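Local coordinates for solute-binding protein Csal_2479 (Chromohalobacter salexigens, PDB 4P1L), which binds D-glucuronate in vitro and probably delivers it to the membrane permease of a TRAP (tripartite ATP-independent periplasmic) transport system, at residues Ala99-Leu104 with Ser316-Ile321; Ser103-Phe108 with Ala298-Ile303; Asn134-Ser139 with Ala253-Ala258; Tyr223-Glu228 with Lys286-Asp291. All coordinates share one frame; numbering follows the deposited sequence.

From the N terminus, the loop after strand 84-88 supplies the first halves of two contacts. Interaction 1 carries it to helix 315-323 near the C terminus, and interaction 2 carries its next residues to the start of helix 301-310. The two share Ser103 and Leu104, touch each other, and close long loops, that of interaction 2 lying within that of interaction 1. Both enclose interactions 3 and 4, whose segments alternate along the chain. Interaction 3 packs edge strand 135-141 on helix 248-282. Interaction 4 pairs strand 223-230 with strand 286-288, which follows that helix, on the opposite side of the chain's centre and about 36 Å away between centres.

Interaction 1: residues Ala99-Leu104 with Ser316-Ile321; sequences ANVLSL and SLVTDI
Val101 is the side chain around which this contact is built, pushing its two methyls into the flank of helix 315-323. CG1 lies 3.7 Å from Ile321 CD1, while CG2 meets Leu317 CD2 at 4.0 Å. Val318 fits between those two helical neighbours, its CG2 4.1 Å from Val101 CG2. With CG1 anti to the backbone N (chi1 170°), the valine turns one branch to the later helical turn and the other to the earlier one, so that residues four apart on the helix each receive a methyl of their own. Leu104 adds a second point of support: its CD1 reaches Val318 CG2 at 3.9 Å, the two side chains crossing at about a right angle. The interface is purely apolar and buried.

What sets Val101 and Leu104 on one side is the backbone. Residues 99-102 have helical torsions, and Leu104 N bonds to Val101 O at 3.1 Å, one of three successive bonds between residues three apart. On the partner side, the helical bond from Ile321 N to Leu317 O, also 3.1 Å, keeps those two side chains one turn apart. Further out, Asn100 OD1 takes a hydrogen bond from Asn171 ND2, and Ser103 OG bonds to Tyr174 OH.

The contact is wedged among helices. Phe307 of helix 301-310 packs on both Val101 and Leu104; Phe126 of helix 121-132 touches Leu102 and Leu317, while Ile122 meets Ile321. The C-terminal helix is thereby packed against both the loop that follows strand 84-88 and helix 121-132.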
loop_
_atom_site.group_PDB
_atom_site.type_symbol
_atom_site.label_atom_id
_atom_site.label_comp_id
_atom_site.label_asym_id
_atom_site.label_seq_id
_atom_site.Cartn_x
_atom_site.Cartn_y
_atom_site.Cartn_z
ATOM N N ALA A 99 -1.992 2.943 -12.341
ATOM C CA ALA A 99 -1.842 2.467 -10.975
ATOM C C ALA A 99 -3.109 1.827 -10.449
ATOM O O ALA A 99 -3.031 0.971 -9.558
ATOM C CB ALA A 99 -1.378 3.617 -10.032
ATOM N N ASN A 100 -4.277 2.204 -10.979
ATOM C CA ASN A 100 -5.524 1.584 -10.511
ATOM C C ASN A 100 -5.568 0.080 -10.737
ATOM O O ASN A 100 -6.297 -0.631 -10.048
ATOM C CB ASN A 100 -6.759 2.195 -11.173
ATOM C CG ASN A 100 -7.220 3.439 -10.483
ATOM O OD1 ASN A 100 -7.430 3.440 -9.277
ATOM N ND2 ASN A 100 -7.327 4.534 -11.239
ATOM N N VAL A 101 -4.785 -0.410 -11.692
ATOM C CA VAL A 101 -4.770 -1.849 -11.950
ATOM C C VAL A 101 -4.375 -2.608 -10.688
ATOM O O VAL A 101 -4.896 -3.688 -10.423
ATOM C CB VAL A 101 -3.802 -2.189 -13.105
ATOM C CG1 VAL A 101 -3.592 -3.696 -13.225
ATOM C CG2 VAL A 101 -4.344 -1.626 -14.423
ATOM N N LEU A 102 -3.478 -2.020 -9.895
ATOM C CA LEU A 102 -2.963 -2.651 -8.694
ATOM C C LEU A 102 -4.000 -2.728 -7.588
ATOM O O LEU A 102 -3.829 -3.472 -6.629
ATOM C CB LEU A 102 -1.731 -1.888 -8.185
ATOM C CG LEU A 102 -0.593 -1.832 -9.177
ATOM C CD1 LEU A 102 0.519 -0.887 -8.636
ATOM C CD2 LEU A 102 -0.054 -3.216 -9.513
ATOM N N SER A 103 -5.064 -1.947 -7.722
ATOM C CA SER A 103 -6.155 -1.938 -6.740
ATOM C C SER A 103 -7.304 -2.826 -7.155
ATOM O O SER A 103 -8.330 -2.863 -6.483
ATOM C CB SER A 103 -6.654 -0.508 -6.530
ATOM O OG SER A 103 -5.701 0.232 -5.802
ATOM N N LEU A 104 -7.147 -3.564 -8.251
ATOM C CA LEU A 104 -8.147 -4.572 -8.555
ATOM C C LEU A 104 -8.026 -5.700 -7.530
ATOM O O LEU A 104 -6.937 -6.255 -7.346
ATOM C CB LEU A 104 -8.003 -5.065 -10.007
ATOM C CG LEU A 104 -8.363 -4.064 -11.119
ATOM C CD1 LEU A 104 -7.835 -4.507 -12.501
ATOM C CD2 LEU A 104 -9.900 -3.859 -11.193
ATOM N N SER A 316 -4.472 -4.919 -21.426
ATOM C CA SER A 316 -3.343 -5.826 -21.577
ATOM C C SER A 316 -2.418 -5.826 -20.354
ATOM O O SER A 316 -1.736 -6.830 -20.077
ATOM C CB SER A 316 -2.587 -5.532 -22.887
ATOM O OG SER A 316 -1.849 -4.331 -22.810
ATOM N N LEU A 317 -2.409 -4.729 -19.600
ATOM C CA LEU A 317 -1.711 -4.710 -18.337
ATOM C C LEU A 317 -2.410 -5.637 -17.326
ATOM O O LEU A 317 -1.746 -6.393 -16.620
ATOM C CB LEU A 317 -1.624 -3.278 -17.804
ATOM C CG LEU A 317 -0.842 -3.044 -16.519
ATOM C CD1 LEU A 317 0.552 -3.672 -16.572
ATOM C CD2 LEU A 317 -0.762 -1.525 -16.245
ATOM N N VAL A 318 -3.739 -5.590 -17.280
ATOM C CA VAL A 318 -4.495 -6.504 -16.423
ATOM C C VAL A 318 -4.208 -7.974 -16.784
ATOM O O VAL A 318 -3.884 -8.789 -15.917
ATOM C CB VAL A 318 -6.006 -6.239 -16.509
ATOM C CG1 VAL A 318 -6.767 -7.245 -15.649
ATOM C CG2 VAL A 318 -6.344 -4.787 -16.082
ATOM N N THR A 319 -4.312 -8.305 -18.075
ATOM C CA THR A 319 -4.129 -9.688 -18.505
ATOM C C THR A 319 -2.673 -10.131 -18.410
ATOM O O THR A 319 -2.411 -11.300 -18.102
ATOM C CB THR A 319 -4.708 -9.948 -19.922
ATOM O OG1 THR A 319 -4.027 -9.145 -20.874
ATOM C CG2 THR A 319 -6.162 -9.600 -19.979
ATOM N N ASP A 320 -1.719 -9.209 -18.597
ATOM C CA ASP A 320 -0.315 -9.587 -18.472
ATOM C C ASP A 320 0.002 -9.972 -17.013
ATOM O O ASP A 320 0.718 -10.941 -16.756
ATOM C CB ASP A 320 0.631 -8.486 -18.951
ATOM C CG ASP A 320 0.672 -8.342 -20.490
ATOM O OD1 ASP A 320 0.173 -9.232 -21.214
ATOM O OD2 ASP A 320 1.216 -7.318 -20.965
ATOM N N ILE A 321 -0.546 -9.222 -16.056
ATOM C CA ILE A 321 -0.322 -9.533 -14.658
ATOM C C ILE A 321 -0.970 -10.878 -14.308
ATOM O O ILE A 321 -0.375 -11.711 -13.617
ATOM C CB ILE A 321 -0.845 -8.407 -13.752
ATOM C CG1 ILE A 321 0.072 -7.179 -13.884
ATOM C CG2 ILE A 321 -0.918 -8.888 -12.290
ATOM C CD1 ILE A 321 -0.550 -5.879 -13.344
#

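Interaction 2: residues Ser103-Phe108 with Ala298-Ile303; sequences SLPFIF and AKMQPI
Pro105 presses its ring against the selenium of Met300, a selenomethionine in this model, with Pro105 CB 3.8 Å from SE and the two side chains at about a right angle. The selenomethionine is folded rather than stretched: chi2 is -67° and chi3 96°, and the double bend lays SE over CB and CG of the proline. CG of Met300 also meets Phe106, at the edge of the ring near its plane, 3.9 Å from Phe106 CD2.

The backbone explains why both can face it. Leu104 to Ile107 form a type II beta turn, closed by a bond of 3.3 Å from Ile107 N to Leu104 O. Pro105 takes the second place of the turn and Phe106 the third, with the positive phi (64°) that this place requires.

Leu104 divides its two methyls: besides the one given to the C-terminal helix, CD2 sits 4.0 Å from CG2 of Ile303, the side chains running past each other in opposite directions. The same Ile303 CG2 lies 4.4 Å from Pro105 CD.

Around this apolar seam, Tyr304 of helix 301-310 packs on Leu104 and bonds through its hydroxyl to Pro105 O. Helix 172-181 lies against residues 298-303, Leu173 and Gln176 touching Ile303 and Glu180 touching Met300, while backbone bonds join Phe106 to His229 at the end of strand 223-230.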
loop_
_atom_site.group_PDB
_atom_site.type_symbol
_atom_site.label_atom_id
_atom_site.label_comp_id
_atom_site.label_asym_id
_atom_site.label_seq_id
_atom_site.Cartn_x
_atom_site.Cartn_y
_atom_site.Cartn_z
ATOM N N SER A 103 -5.064 -1.947 -7.722
ATOM C CA SER A 103 -6.155 -1.938 -6.740
ATOM C C SER A 103 -7.304 -2.826 -7.155
ATOM O O SER A 103 -8.330 -2.863 -6.483
ATOM C CB SER A 103 -6.654 -0.508 -6.530
ATOM O OG SER A 103 -5.701 0.232 -5.802
ATOM N N LEU A 104 -7.147 -3.564 -8.251
ATOM C CA LEU A 104 -8.147 -4.572 -8.555
ATOM C C LEU A 104 -8.026 -5.700 -7.530
ATOM O O LEU A 104 -6.937 -6.255 -7.346
ATOM C CB LEU A 104 -8.003 -5.065 -10.007
ATOM C CG LEU A 104 -8.363 -4.064 -11.119
ATOM C CD1 LEU A 104 -7.835 -4.507 -12.501
ATOM C CD2 LEU A 104 -9.900 -3.859 -11.193
ATOM N N PRO A 105 -9.129 -6.023 -6.833
ATOM C CA PRO A 105 -9.066 -7.050 -5.792
ATOM C C PRO A 105 -8.596 -8.399 -6.333
ATOM O O PRO A 105 -9.024 -8.821 -7.412
ATOM C CB PRO A 105 -10.507 -7.118 -5.254
ATOM C CG PRO A 105 -11.059 -5.742 -5.547
ATOM C CD PRO A 105 -10.448 -5.369 -6.881
ATOM N N PHE A 106 -7.719 -9.055 -5.591
ATOM C CA PHE A 106 -7.219 -10.390 -5.967
ATOM C C PHE A 106 -6.405 -10.442 -7.261
ATOM O O PHE A 106 -6.199 -11.514 -7.821
ATOM C CB PHE A 106 -8.395 -11.403 -6.034
ATOM C CG PHE A 106 -9.164 -11.509 -4.747
ATOM C CD1 PHE A 106 -8.678 -12.282 -3.693
ATOM C CD2 PHE A 106 -10.364 -10.818 -4.561
ATOM C CE1 PHE A 106 -9.374 -12.376 -2.514
ATOM C CE2 PHE A 106 -11.059 -10.923 -3.366
ATOM C CZ PHE A 106 -10.566 -11.679 -2.351
ATOM N N ILE A 107 -5.904 -9.320 -7.755
ATOM C CA ILE A 107 -5.160 -9.384 -9.001
ATOM C C ILE A 107 -3.852 -10.170 -8.822
ATOM O O ILE A 107 -3.403 -10.842 -9.746
ATOM C CB ILE A 107 -4.913 -7.999 -9.639
ATOM C CG1 ILE A 107 -4.469 -8.221 -11.083
ATOM C CG2 ILE A 107 -3.950 -7.149 -8.807
ATOM C CD1 ILE A 107 -4.527 -6.993 -11.917
ATOM N N PHE A 108 -3.245 -10.076 -7.638
ATOM C CA PHE A 108 -2.049 -10.861 -7.307
ATOM C C PHE A 108 -2.441 -12.071 -6.449
ATOM O O PHE A 108 -3.278 -11.950 -5.561
ATOM C CB PHE A 108 -1.017 -10.021 -6.534
ATOM C CG PHE A 108 -0.424 -8.894 -7.333
ATOM C CD1 PHE A 108 0.384 -9.159 -8.432
ATOM C CD2 PHE A 108 -0.708 -7.582 -7.013
ATOM C CE1 PHE A 108 0.918 -8.136 -9.172
ATOM C CE2 PHE A 108 -0.181 -6.554 -7.750
ATOM C CZ PHE A 108 0.625 -6.838 -8.845
ATOM N N ALA A 298 -14.864 -14.264 -6.877
ATOM C CA ALA A 298 -15.854 -14.408 -7.937
ATOM C C ALA A 298 -16.776 -13.186 -7.952
ATOM O O ALA A 298 -17.194 -12.720 -9.018
ATOM C CB ALA A 298 -16.654 -15.677 -7.759
ATOM N N LYS A 299 -17.070 -12.646 -6.772
ATOM C CA LYS A 299 -17.931 -11.466 -6.692
ATOM C C LYS A 299 -17.300 -10.189 -7.268
ATOM O O LYS A 299 -17.993 -9.178 -7.442
ATOM C CB LYS A 299 -18.348 -11.231 -5.245
ATOM C CG LYS A 299 -19.415 -12.209 -4.779
ATOM C CD LYS A 299 -19.930 -11.804 -3.433
ATOM C CE LYS A 299 -21.414 -12.106 -3.275
ATOM N NZ LYS A 299 -21.677 -13.548 -3.376
HETATM N N MSE A 300 -15.990 -10.216 -7.521
HETATM C CA MSE A 300 -15.284 -9.042 -8.023
HETATM C C MSE A 300 -15.367 -8.853 -9.544
HETATM O O MSE A 300 -14.942 -7.819 -10.068
HETATM C CB MSE A 300 -13.809 -9.077 -7.616
HETATM C CG MSE A 300 -13.585 -9.337 -6.141
HETATM SE SE MSE A 300 -14.237 -7.846 -5.001
HETATM C CE MSE A 300 -15.977 -8.486 -4.515
ATOM N N GLN A 301 -15.919 -9.829 -10.252
ATOM C CA GLN A 301 -15.963 -9.783 -11.718
ATOM C C GLN A 301 -16.481 -8.463 -12.319
ATOM O O GLN A 301 -15.884 -7.932 -13.272
ATOM C CB GLN A 301 -16.784 -10.961 -12.263
ATOM C CG GLN A 301 -16.637 -11.142 -13.779
ATOM C CD GLN A 301 -15.218 -11.509 -14.175
ATOM O OE1 GLN A 301 -14.652 -12.483 -13.681
ATOM N NE2 GLN A 301 -14.627 -10.712 -15.057
ATOM N N PRO A 302 -17.574 -7.906 -11.767
ATOM C CA PRO A 302 -18.103 -6.665 -12.341
ATOM C C PRO A 302 -17.108 -5.529 -12.242
ATOM O O PRO A 302 -17.118 -4.630 -13.086
ATOM C CB PRO A 302 -19.326 -6.352 -11.459
ATOM C CG PRO A 302 -19.729 -7.681 -10.900
ATOM C CD PRO A 302 -18.452 -8.438 -10.703
ATOM N N ILE A 303 -16.261 -5.563 -11.211
ATOM C CA ILE A 303 -15.233 -4.545 -11.031
ATOM C C ILE A 303 -14.218 -4.612 -12.182
ATOM O O ILE A 303 -13.838 -3.591 -12.781
ATOM C CB ILE A 303 -14.555 -4.681 -9.648
ATOM C CG1 ILE A 303 -15.620 -4.510 -8.557
ATOM C CG2 ILE A 303 -13.495 -3.640 -9.484
ATOM C CD1 ILE A 303 -15.074 -4.632 -7.117
#

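Interaction 3: residues Asn134-Ser139 with Ala253-Ala258; sequences NLIVLS and AIREAA. With SO4 (sulfate ion), chain E.
A classic beta bulge in edge strand 135-141, formed by Leu138 and Ser139 opposite Leu236, is where the strand meets helix 248-282. The axes of segments 135-139 and 253-258 approach to 7.2 Å, their N-to-C directions 53° apart. Here Ser139 OG donates to the carbonyl Ala258 O at 2.9 Å, coming from well above the carbonyl plane (64° out of it) rather than along a lone pair. Beside this bond the packing is tight: Leu138 CB and Ala258 CB are 3.3 Å apart, closer than usual van der Waals contact. The leucine then forks, CD1 meeting Ile254 CG2 at 3.8 Å and CD2 resting over one face of the Arg255 guanidinium, toward its rim.

Arg255 runs out from the helix and bends at chi3 (-85°), which brings the guanidinium toward the strand, beside Leu138. NE donates to O1 of a sulfate at 3.1 Å and NH2 to its O3, also 3.1 Å; Trp243 NE1 holds the same ion, which probably came from the crystallisation liquor. In the guanidinium plane a water links the two segments, donating to Val137 O at 2.7 Å and accepting from Arg255 NH2. Replacing Arg255 with alanine would probably cost the sulfate these bonds, break the water bridge to Val137 O and uncover Leu138 CD2.

Trp243 also packs on Ile136, Leu138 and Ile254. A helix packed on the mixed sheet of one lobe suits the two-lobed periplasmic binding protein fold, and a long helix such as 248-282, spanning both lobes, is a hallmark of TRAP solute-binding proteins.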
loop_
_atom_site.group_PDB
_atom_site.type_symbol
_atom_site.label_atom_id
_atom_site.label_comp_id
_atom_site.label_asym_id
_atom_site.label_seq_id
_atom_site.Cartn_x
_atom_site.Cartn_y
_atom_site.Cartn_z
ATOM N N ASN A 134 5.232 13.050 -12.755
ATOM C CA ASN A 134 6.301 13.734 -12.010
ATOM C C ASN A 134 6.824 12.996 -10.797
ATOM O O ASN A 134 7.438 13.609 -9.928
ATOM C CB ASN A 134 5.870 15.132 -11.543
ATOM C CG ASN A 134 5.968 16.176 -12.619
ATOM O OD1 ASN A 134 6.480 15.935 -13.712
ATOM N ND2 ASN A 134 5.494 17.374 -12.296
ATOM N N LEU A 135 6.609 11.691 -10.736
ATOM C CA LEU A 135 7.172 10.872 -9.663
ATOM C C LEU A 135 8.115 9.820 -10.236
ATOM O O LEU A 135 7.729 9.032 -11.115
ATOM C CB LEU A 135 6.047 10.206 -8.866
ATOM C CG LEU A 135 5.093 11.157 -8.126
ATOM C CD1 LEU A 135 3.879 10.402 -7.569
ATOM C CD2 LEU A 135 5.805 11.916 -7.003
ATOM N N ILE A 136 9.354 9.807 -9.728
ATOM C CA ILE A 136 10.361 8.889 -10.220
ATOM C C ILE A 136 10.505 7.717 -9.242
ATOM O O ILE A 136 10.970 7.895 -8.120
ATOM C CB ILE A 136 11.713 9.583 -10.404
ATOM C CG1 ILE A 136 11.558 10.852 -11.261
ATOM C CG2 ILE A 136 12.709 8.615 -10.983
ATOM C CD1 ILE A 136 10.918 10.611 -12.642
ATOM N N VAL A 137 10.070 6.534 -9.660
ATOM C CA VAL A 137 10.088 5.360 -8.775
ATOM C C VAL A 137 11.461 4.731 -8.791
ATOM O O VAL A 137 12.002 4.417 -9.864
ATOM C CB VAL A 137 9.075 4.291 -9.210
ATOM C CG1 VAL A 137 9.265 3.030 -8.376
ATOM C CG2 VAL A 137 7.657 4.805 -9.077
ATOM N N LEU A 138 12.036 4.558 -7.599
ATOM C CA LEU A 138 13.361 3.996 -7.467
ATOM C C LEU A 138 13.337 2.532 -7.021
ATOM O O LEU A 138 14.248 1.774 -7.323
ATOM C CB LEU A 138 14.168 4.802 -6.456
ATOM C CG LEU A 138 14.325 6.293 -6.775
ATOM C CD1 LEU A 138 15.295 6.919 -5.799
ATOM C CD2 LEU A 138 14.796 6.479 -8.203
ATOM N N SER A 139 12.325 2.151 -6.260
ATOM C CA SER A 139 12.209 0.773 -5.808
ATOM C C SER A 139 10.817 0.524 -5.269
ATOM O O SER A 139 10.049 1.466 -5.060
ATOM C CB SER A 139 13.263 0.476 -4.750
ATOM O OG SER A 139 13.056 1.268 -3.597
ATOM N N ALA A 253 23.829 6.569 -7.793
ATOM C CA ALA A 253 24.067 6.203 -6.404
ATOM C C ALA A 253 22.762 6.122 -5.606
ATOM O O ALA A 253 22.577 5.214 -4.787
ATOM C CB ALA A 253 25.041 7.195 -5.740
ATOM N N ILE A 254 21.850 7.063 -5.843
ATOM C CA ILE A 254 20.604 7.109 -5.093
ATOM C C ILE A 254 19.681 5.951 -5.514
ATOM O O ILE A 254 18.990 5.354 -4.694
ATOM C CB ILE A 254 19.948 8.503 -5.214
ATOM C CG1 ILE A 254 20.858 9.540 -4.526
ATOM C CG2 ILE A 254 18.535 8.522 -4.614
ATOM C CD1 ILE A 254 20.438 10.972 -4.732
ATOM N N ARG A 255 19.712 5.620 -6.797
ATOM C CA ARG A 255 18.963 4.480 -7.295
ATOM C C ARG A 255 19.469 3.203 -6.610
ATOM O O ARG A 255 18.670 2.357 -6.173
ATOM C CB ARG A 255 19.103 4.412 -8.824
ATOM C CG ARG A 255 18.090 3.569 -9.519
ATOM C CD ARG A 255 18.154 3.741 -11.044
ATOM N NE ARG A 255 17.385 4.873 -11.594
ATOM C CZ ARG A 255 16.060 4.924 -11.658
ATOM N NH1 ARG A 255 15.327 3.945 -11.145
ATOM N NH2 ARG A 255 15.456 5.977 -12.199
ATOM N N GLU A 256 20.792 3.068 -6.489
ATOM C CA GLU A 256 21.365 1.929 -5.771
ATOM C C GLU A 256 20.912 1.894 -4.300
ATOM O O GLU A 256 20.532 0.838 -3.796
ATOM C CB GLU A 256 22.890 1.923 -5.849
ATOM C CG GLU A 256 23.502 0.670 -5.225
ATOM C CD GLU A 256 25.031 0.630 -5.295
ATOM O OE1 GLU A 256 25.654 1.594 -5.806
ATOM O OE2 GLU A 256 25.601 -0.381 -4.824
ATOM N N ALA A 257 20.956 3.038 -3.622
ATOM C CA ALA A 257 20.513 3.134 -2.229
ATOM C C ALA A 257 19.054 2.697 -2.068
ATOM O O ALA A 257 18.704 2.043 -1.095
ATOM C CB ALA A 257 20.663 4.546 -1.715
ATOM N N ALA A 258 18.212 3.085 -3.022
ATOM C CA ALA A 258 16.784 2.756 -2.983
ATOM C C ALA A 258 16.537 1.268 -3.188
ATOM O O ALA A 258 15.646 0.674 -2.557
ATOM C CB ALA A 258 16.037 3.554 -4.054
HETATM S S SO4 E . 17.585 7.851 -14.570
HETATM O O1 SO4 E . 18.321 7.082 -13.575
HETATM O O2 SO4 E . 17.348 7.019 -15.742
HETATM O O3 SO4 E . 16.285 8.312 -14.076
HETATM O O4 SO4 E . 18.361 9.038 -14.923
HETATM O O HOH W 1 12.441 4.961 -12.431
#

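Interaction 4: residues Tyr223-Glu228 with Lys286-Asp291; sequences YYSLTE and KINEVD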
loop_
_atom_site.group_PDB
_atom_site.type_symbol
_atom_site.label_atom_id
_atom_site.label_comp_id
_atom_site.label_asym_id
_atom_site.label_seq_id
_atom_site.Cartn_x
_atom_site.Cartn_y
_atom_site.Cartn_z
ATOM N N TYR A 223 -11.967 -9.013 15.571
ATOM C CA TYR A 223 -12.135 -10.097 14.603
ATOM C C TYR A 223 -11.357 -9.733 13.366
ATOM O O TYR A 223 -11.599 -8.696 12.769
ATOM C CB TYR A 223 -13.596 -10.272 14.211
ATOM C CG TYR A 223 -14.473 -10.619 15.397
ATOM C CD1 TYR A 223 -14.579 -11.928 15.849
ATOM C CD2 TYR A 223 -15.145 -9.626 16.091
ATOM C CE1 TYR A 223 -15.370 -12.236 16.944
ATOM C CE2 TYR A 223 -15.931 -9.929 17.205
ATOM C CZ TYR A 223 -16.032 -11.234 17.623
ATOM O OH TYR A 223 -16.813 -11.550 18.717
ATOM N N TYR A 224 -10.420 -10.588 12.984
ATOM C CA TYR A 224 -9.634 -10.380 11.788
ATOM C C TYR A 224 -9.892 -11.592 10.913
ATOM O O TYR A 224 -9.646 -12.723 11.330
ATOM C CB TYR A 224 -8.159 -10.262 12.174
ATOM C CG TYR A 224 -7.206 -9.829 11.076
ATOM C CD1 TYR A 224 -6.608 -10.752 10.222
ATOM C CD2 TYR A 224 -6.879 -8.486 10.907
ATOM C CE1 TYR A 224 -5.718 -10.340 9.218
ATOM C CE2 TYR A 224 -6.007 -8.075 9.905
ATOM C CZ TYR A 224 -5.436 -8.994 9.059
ATOM O OH TYR A 224 -4.524 -8.570 8.091
ATOM N N SER A 225 -10.391 -11.356 9.706
ATOM C CA SER A 225 -10.790 -12.462 8.818
ATOM C C SER A 225 -9.966 -12.373 7.539
ATOM O O SER A 225 -9.977 -11.343 6.877
ATOM C CB SER A 225 -12.268 -12.370 8.508
ATOM O OG SER A 225 -13.090 -12.439 9.679
ATOM N N LEU A 226 -9.296 -13.471 7.181
ATOM C CA LEU A 226 -8.242 -13.452 6.170
ATOM C C LEU A 226 -8.759 -13.492 4.730
ATOM O O LEU A 226 -8.471 -14.417 3.933
ATOM C CB LEU A 226 -7.249 -14.591 6.455
ATOM C CG LEU A 226 -6.368 -14.341 7.681
ATOM C CD1 LEU A 226 -5.740 -15.619 8.231
ATOM C CD2 LEU A 226 -5.270 -13.356 7.321
ATOM N N THR A 227 -9.499 -12.455 4.373
ATOM C CA THR A 227 -9.898 -12.252 2.989
ATOM C C THR A 227 -8.720 -12.049 2.010
ATOM O O THR A 227 -8.838 -12.446 0.859
ATOM C CB THR A 227 -10.862 -11.075 2.889
ATOM O OG1 THR A 227 -10.321 -9.954 3.611
ATOM C CG2 THR A 227 -12.248 -11.463 3.435
ATOM N N GLU A 228 -7.627 -11.387 2.444
ATOM C CA GLU A 228 -6.416 -11.210 1.651
ATOM C C GLU A 228 -6.773 -10.689 0.252
ATOM O O GLU A 228 -6.282 -11.174 -0.774
ATOM C CB GLU A 228 -5.591 -12.514 1.634
ATOM C CG GLU A 228 -5.205 -12.923 3.044
ATOM C CD GLU A 228 -4.416 -14.205 3.156
ATOM O OE1 GLU A 228 -3.527 -14.289 4.027
ATOM O OE2 GLU A 228 -4.703 -15.140 2.414
ATOM N N LYS A 286 -9.310 -12.583 17.639
ATOM C CA LYS A 286 -9.834 -13.767 17.010
ATOM C C LYS A 286 -9.581 -13.696 15.503
ATOM O O LYS A 286 -10.178 -12.871 14.784
ATOM C CB LYS A 286 -11.320 -13.875 17.304
ATOM C CG LYS A 286 -11.608 -13.951 18.812
ATOM C CD LYS A 286 -13.094 -13.820 19.114
ATOM C CE LYS A 286 -13.389 -13.829 20.622
ATOM N NZ LYS A 286 -14.782 -13.340 20.915
ATOM N N ILE A 287 -8.657 -14.542 15.047
ATOM C CA ILE A 287 -8.295 -14.613 13.639
ATOM C C ILE A 287 -8.911 -15.851 13.013
ATOM O O ILE A 287 -8.814 -16.940 13.569
ATOM C CB ILE A 287 -6.768 -14.726 13.441
ATOM C CG1 ILE A 287 -6.054 -13.520 14.061
ATOM C CG2 ILE A 287 -6.429 -14.806 11.948
ATOM C CD1 ILE A 287 -4.544 -13.603 14.002
ATOM N N ASN A 288 -9.544 -15.684 11.851
ATOM C CA ASN A 288 -10.089 -16.818 11.112
ATOM C C ASN A 288 -9.759 -16.736 9.643
ATOM O O ASN A 288 -9.840 -15.664 9.048
ATOM C CB ASN A 288 -11.626 -16.948 11.268
ATOM C CG ASN A 288 -12.396 -15.838 10.545
ATOM O OD1 ASN A 288 -12.390 -14.684 10.972
ATOM N ND2 ASN A 288 -13.083 -16.196 9.472
ATOM N N GLU A 289 -9.372 -17.873 9.064
ATOM C CA GLU A 289 -9.331 -18.025 7.626
ATOM C C GLU A 289 -10.804 -17.958 7.214
ATOM O O GLU A 289 -11.682 -18.410 7.959
ATOM C CB GLU A 289 -8.734 -19.381 7.211
ATOM C CG GLU A 289 -7.331 -19.663 7.766
ATOM C CD GLU A 289 -6.237 -18.893 7.022
ATOM O OE1 GLU A 289 -6.525 -18.205 6.001
ATOM O OE2 GLU A 289 -5.075 -18.988 7.457
ATOM N N VAL A 290 -11.074 -17.404 6.046
ATOM C CA VAL A 290 -12.415 -17.436 5.490
ATOM C C VAL A 290 -12.674 -18.808 4.899
ATOM O O VAL A 290 -11.752 -19.597 4.704
ATOM C CB VAL A 290 -12.677 -16.326 4.426
ATOM C CG1 VAL A 290 -12.513 -14.932 5.046
ATOM C CG2 VAL A 290 -11.778 -16.473 3.188
ATOM N N ASP A 291 -13.940 -19.097 4.639
ATOM C CA ASP A 291 -14.340 -20.371 4.065
ATOM C C ASP A 291 -13.668 -20.623 2.739
ATOM O O ASP A 291 -13.134 -21.693 2.527
ATOM C CB ASP A 291 -15.856 -20.404 3.837
ATOM C CG ASP A 291 -16.624 -20.740 5.092
ATOM O OD1 ASP A 291 -16.010 -20.727 6.189
ATOM O OD2 ASP A 291 -17.830 -21.028 4.975
HETATM O O HOH W 2 -15.579 -10.066 20.940
HETATM O O HOH W 3 -8.543 -17.104 4.385
HETATM O O HOH W 4 -4.517 -17.527 4.243
#
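Ser225 OG has two partners: it donates to Asn288 OD1 at 2.7 Å, in the carbonyl plane and on a lone pair, and takes a hydrogen bond from Val155 N. The asparagine reaches it with CG set between its own backbone N and carbonyl carbon (chi1 70°), and its ND2 turns to Glu289 O at 3.0 Å and to Val155 O. A leucine in place of Asn288 would probably leave the Ser225 hydroxyl without its acceptor and Val155 O without this donor.

Beneath the side chains runs a parallel strand pair. Tyr224 N bonds to Lys286 O at 2.9 Å and nearly straight (170°), Asn288 N to Tyr224 O at 3.0 Å, and Leu226 N to Asn288 O at 2.9 Å. On the face of Ser225 and Asn288, the extended Lys286 lies alongside Tyr223, its CD 3.5 Å from CE1 of the ring. On the face of Tyr224 and Ile287, Ile287 CG2 is met by Leu226 CD1 at 3.9 Å; there Tyr224 bonds through its hydroxyl to Asn207 O, beside the glucuronate pocket.

Leu226 is the centre of an inverse gamma turn. A water bridges the segments here, donating to Leu226 O (2.7 Å) and Glu289 OE1 and accepting from Val290 N. Backbone bonds thus set the register, the serine-asparagine pair links the edge strand to the loop at Val155, and water joins the two chains beyond it.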